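Local coordinates for carbohydrate kinase, FGGY (Novosphingobium aromaticivorans, PDB 3H6E), which is a carbohydrate kinase of the FGGY family that probably phosphorylates a sugar or related polyol, at residues T161-L171 against F198-G209. Numbering follows the deposited sequence.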
loop_
_atom_site.group_PDB
_atom_site.type_symbol
_atom_site.label_atom_id
_atom_site.label_comp_id
_atom_site.label_asym_id
_atom_site.label_seq_id
_atom_site.Cartn_x
_atom_site.Cartn_y
_atom_site.Cartn_z
ATOM N N THR A 161 25.473 -0.702 -0.160
ATOM C CA THR A 161 26.096 0.608 -0.319
ATOM C C THR A 161 26.905 1.084 0.890
ATOM O O THR A 161 27.781 1.942 0.757
ATOM C CB THR A 161 25.030 1.670 -0.650
ATOM O OG1 THR A 161 25.547 2.602 -1.607
ATOM C CG2 THR A 161 24.601 2.403 0.602
ATOM N N GLY A 162 26.611 0.539 2.066
ATOM C CA GLY A 162 27.294 0.949 3.279
ATOM C C GLY A 162 26.773 2.251 3.862
ATOM O O GLY A 162 27.052 2.577 5.013
ATOM N N ARG A 163 26.017 3.005 3.072
ATOM C CA ARG A 163 25.449 4.254 3.558
ATOM C C ARG A 163 24.023 4.072 4.059
ATOM O O ARG A 163 23.151 3.588 3.336
ATOM C CB ARG A 163 25.496 5.349 2.487
ATOM C CG ARG A 163 24.953 6.688 2.977
ATOM C CD ARG A 163 25.574 7.862 2.237
ATOM N NE ARG A 163 24.749 8.329 1.129
ATOM C CZ ARG A 163 23.977 9.414 1.175
ATOM N NH1 ARG A 163 23.919 10.150 2.279
ATOM N NH2 ARG A 163 23.263 9.767 0.115
ATOM N N ALA A 164 23.802 4.467 5.307
ATOM C CA ALA A 164 22.477 4.448 5.901
ATOM C C ALA A 164 21.718 5.724 5.554
ATOM O O ALA A 164 22.260 6.830 5.642
ATOM C CB ALA A 164 22.578 4.289 7.411
ATOM N N VAL A 165 20.456 5.559 5.174
ATOM C CA VAL A 165 19.596 6.679 4.823
ATOM C C VAL A 165 18.146 6.339 5.159
ATOM O O VAL A 165 17.800 5.171 5.317
ATOM C CB VAL A 165 19.739 7.031 3.322
ATOM C CG1 VAL A 165 18.471 7.668 2.782
ATOM C CG2 VAL A 165 20.947 7.938 3.094
ATOM N N SER A 166 17.305 7.356 5.300
ATOM C CA SER A 166 15.872 7.129 5.456
ATOM C C SER A 166 15.112 7.717 4.276
ATOM O O SER A 166 15.621 8.589 3.573
ATOM C CB SER A 166 15.364 7.734 6.766
ATOM O OG SER A 166 15.900 7.048 7.883
ATOM N N GLU A 167 13.895 7.233 4.057
ATOM C CA GLU A 167 13.041 7.775 3.005
ATOM C C GLU A 167 11.637 8.042 3.554
ATOM O O GLU A 167 11.144 7.305 4.409
ATOM C CB GLU A 167 13.007 6.836 1.795
ATOM C CG GLU A 167 12.509 7.486 0.515
ATOM C CD GLU A 167 10.995 7.561 0.457
ATOM O OE1 GLU A 167 10.338 6.679 1.050
ATOM O OE2 GLU A 167 10.465 8.497 -0.181
ATOM N N VAL A 168 10.998 9.094 3.054
ATOM C CA VAL A 168 9.786 9.619 3.680
ATOM C C VAL A 168 8.540 8.720 3.600
ATOM O O VAL A 168 7.744 8.694 4.538
ATOM C CB VAL A 168 9.452 11.038 3.156
ATOM C CG1 VAL A 168 8.812 10.970 1.789
ATOM C CG2 VAL A 168 8.539 11.757 4.131
ATOM N N THR A 169 8.371 7.985 2.499
ATOM C CA THR A 169 7.144 7.210 2.282
ATOM C C THR A 169 6.967 6.041 3.248
ATOM O O THR A 169 5.840 5.677 3.573
ATOM C CB THR A 169 7.017 6.690 0.829
ATOM O OG1 THR A 169 8.031 5.709 0.567
ATOM C CG2 THR A 169 7.139 7.833 -0.162
ATOM N N SER A 170 8.068 5.441 3.685
ATOM C CA SER A 170 7.990 4.388 4.688
ATOM C C SER A 170 7.614 4.988 6.039
ATOM O O SER A 170 6.873 4.383 6.807
ATOM C CB SER A 170 9.310 3.624 4.797
ATOM O OG SER A 170 9.491 2.735 3.709
ATOM N N LEU A 171 8.126 6.185 6.316
ATOM C CA LEU A 171 7.831 6.880 7.567
ATOM C C LEU A 171 6.377 7.334 7.612
ATOM O O LEU A 171 5.781 7.436 8.683
ATOM C CB LEU A 171 8.747 8.094 7.748
ATOM C CG LEU A 171 10.257 7.851 7.766
ATOM C CD1 LEU A 171 11.016 9.169 7.673
ATOM C CD2 LEU A 171 10.680 7.063 9.005
ATOM N N PHE A 198 17.414 8.184 13.676
ATOM C CA PHE A 198 17.195 7.873 12.262
ATOM C C PHE A 198 18.290 8.368 11.313
ATOM O O PHE A 198 18.820 9.470 11.462
ATOM C CB PHE A 198 15.827 8.390 11.802
ATOM C CG PHE A 198 14.703 7.426 12.055
ATOM C CD1 PHE A 198 14.323 6.518 11.081
ATOM C CD2 PHE A 198 14.034 7.419 13.269
ATOM C CE1 PHE A 198 13.295 5.626 11.308
ATOM C CE2 PHE A 198 13.005 6.527 13.503
ATOM C CZ PHE A 198 12.636 5.627 12.518
ATOM N N ALA A 199 18.615 7.534 10.330
ATOM C CA ALA A 199 19.525 7.923 9.263
ATOM C C ALA A 199 18.964 9.131 8.518
ATOM O O ALA A 199 17.748 9.261 8.376
ATOM C CB ALA A 199 19.732 6.768 8.313
ATOM N N PRO A 200 19.850 10.024 8.047
ATOM C CA PRO A 200 19.416 11.261 7.387
ATOM C C PRO A 200 18.400 10.987 6.289
ATOM O O PRO A 200 18.597 10.081 5.478
ATOM C CB PRO A 200 20.713 11.811 6.791
ATOM C CG PRO A 200 21.778 11.289 7.694
ATOM C CD PRO A 200 21.318 9.919 8.115
ATOM N N ILE A 201 17.317 11.753 6.278
ATOM C CA ILE A 201 16.272 11.578 5.276
ATOM C C ILE A 201 16.728 12.020 3.889
ATOM O O ILE A 201 17.319 13.089 3.720
ATOM C CB ILE A 201 14.980 12.325 5.658
ATOM C CG1 ILE A 201 14.249 11.576 6.776
ATOM C CG2 ILE A 201 14.081 12.483 4.441
ATOM C CD1 ILE A 201 13.029 12.299 7.312
ATOM N N VAL A 202 16.446 11.174 2.907
ATOM C CA VAL A 202 16.811 11.419 1.517
ATOM C C VAL A 202 15.582 11.169 0.651
ATOM O O VAL A 202 14.620 10.540 1.099
ATOM C CB VAL A 202 17.989 10.506 1.096
ATOM C CG1 VAL A 202 17.774 9.896 -0.271
ATOM C CG2 VAL A 202 19.304 11.264 1.165
ATOM N N ARG A 203 15.593 11.685 -0.572
ATOM C CA ARG A 203 14.485 11.469 -1.495
ATOM C C ARG A 203 14.638 10.138 -2.226
ATOM O O ARG A 203 15.735 9.769 -2.643
ATOM C CB ARG A 203 14.366 12.645 -2.464
ATOM C CG ARG A 203 14.237 13.973 -1.732
ATOM C CD ARG A 203 14.146 15.170 -2.662
ATOM N NE ARG A 203 12.787 15.402 -3.147
ATOM C CZ ARG A 203 11.757 15.731 -2.371
ATOM N NH1 ARG A 203 11.914 15.849 -1.058
ATOM N NH2 ARG A 203 10.561 15.927 -2.911
ATOM N N ALA A 204 13.524 9.421 -2.364
ATOM C CA ALA A 204 13.504 8.066 -2.923
ATOM C C ALA A 204 14.329 7.899 -4.199
ATOM O O ALA A 204 14.917 6.841 -4.433
ATOM C CB ALA A 204 12.058 7.617 -3.162
ATOM N N GLY A 205 14.367 8.941 -5.023
ATOM C CA GLY A 205 15.080 8.881 -6.286
ATOM C C GLY A 205 16.542 9.282 -6.198
ATOM O O GLY A 205 17.293 9.112 -7.162
ATOM N N ASP A 206 16.944 9.824 -5.051
ATOM C CA ASP A 206 18.333 10.209 -4.829
ATOM C C ASP A 206 19.228 8.992 -4.900
ATOM O O ASP A 206 18.776 7.873 -4.687
ATOM C CB ASP A 206 18.507 10.877 -3.465
ATOM C CG ASP A 206 17.976 12.289 -3.439
ATOM O OD1 ASP A 206 17.837 12.884 -4.528
ATOM O OD2 ASP A 206 17.697 12.803 -2.333
ATOM N N THR A 207 20.502 9.219 -5.196
ATOM C CA THR A 207 21.481 8.144 -5.206
ATOM C C THR A 207 22.065 7.980 -3.812
ATOM O O THR A 207 22.639 8.920 -3.258
ATOM C CB THR A 207 22.629 8.426 -6.190
ATOM O OG1 THR A 207 22.100 8.618 -7.509
ATOM C CG2 THR A 207 23.605 7.265 -6.203
ATOM N N VAL A 208 21.906 6.794 -3.239
ATOM C CA VAL A 208 22.496 6.502 -1.941
ATOM C C VAL A 208 24.007 6.397 -2.096
ATOM O O VAL A 208 24.766 6.858 -1.242
ATOM C CB VAL A 208 21.945 5.195 -1.342
ATOM C CG1 VAL A 208 22.563 4.937 0.026
ATOM C CG2 VAL A 208 20.436 5.264 -1.238
ATOM N N GLY A 209 24.440 5.794 -3.197
ATOM C CA GLY A 209 25.856 5.684 -3.489
ATOM C C GLY A 209 26.170 4.560 -4.451
ATOM O O GLY A 209 25.270 3.885 -4.952
#
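Arg163 NE donates to Val208 O at 2.8 Å along a nearly straight path (N-H...O 179°), striking a lone pair of the carbonyl with Val208 O in the plane of the guanidinium. Further along, Ser166 makes the other polar links, and here 161-171 and 198-209 form a short parallel two-strand ladder in the N-terminal domain of this FGGY kinase, a member of the actin-like ATPase clan. Ser166 N gives its hydrogen to Pro200 O, and Ser166 O receives that of Val202 N (2.8 Å), the alternation by which one residue of a parallel strand bonds to the two neighbours of its partner, Ile201. The Ser166 hydroxyl adds a third bond, OG to Ala199 O at 2.9 Å; with OG anti to the carbonyl carbon (chi1 -67°), it also lies at the edge of the Phe198 ring.

Where the first strand gives way to the helix 168-171, Glu167 takes the N-cap position: OE1 accepts from both Thr169 N and Thr169 OG1, while OE2 rests 3.5 Å from Ala204 CB. Replacing Glu167 with an alanine would probably leave Thr169 N without its cap and open a gap beside Ala204. Thr169 OG1 is also bonded to His232, tying this helix start to the strand 226-232 of the domain's mixed sheet.

Apolar contacts complete the fit. Val165 CG1, anti to its own nitrogen (chi1 153°), presses on Val202 CB, the two side chains crossing at about a right angle, and Val165 CG2 lies over one face of the Arg163 guanidinium, offset toward its rim. Near the classic beta bulge that Val208 and Gly209 form opposite Val227, Thr161 CG2 meets Val208 CG1. Leu171 spreads its two methyls between two partners: CD2 is 3.8 Å from Phe198 CE1, and CD1 is 3.7 Å from Ile201 CD1.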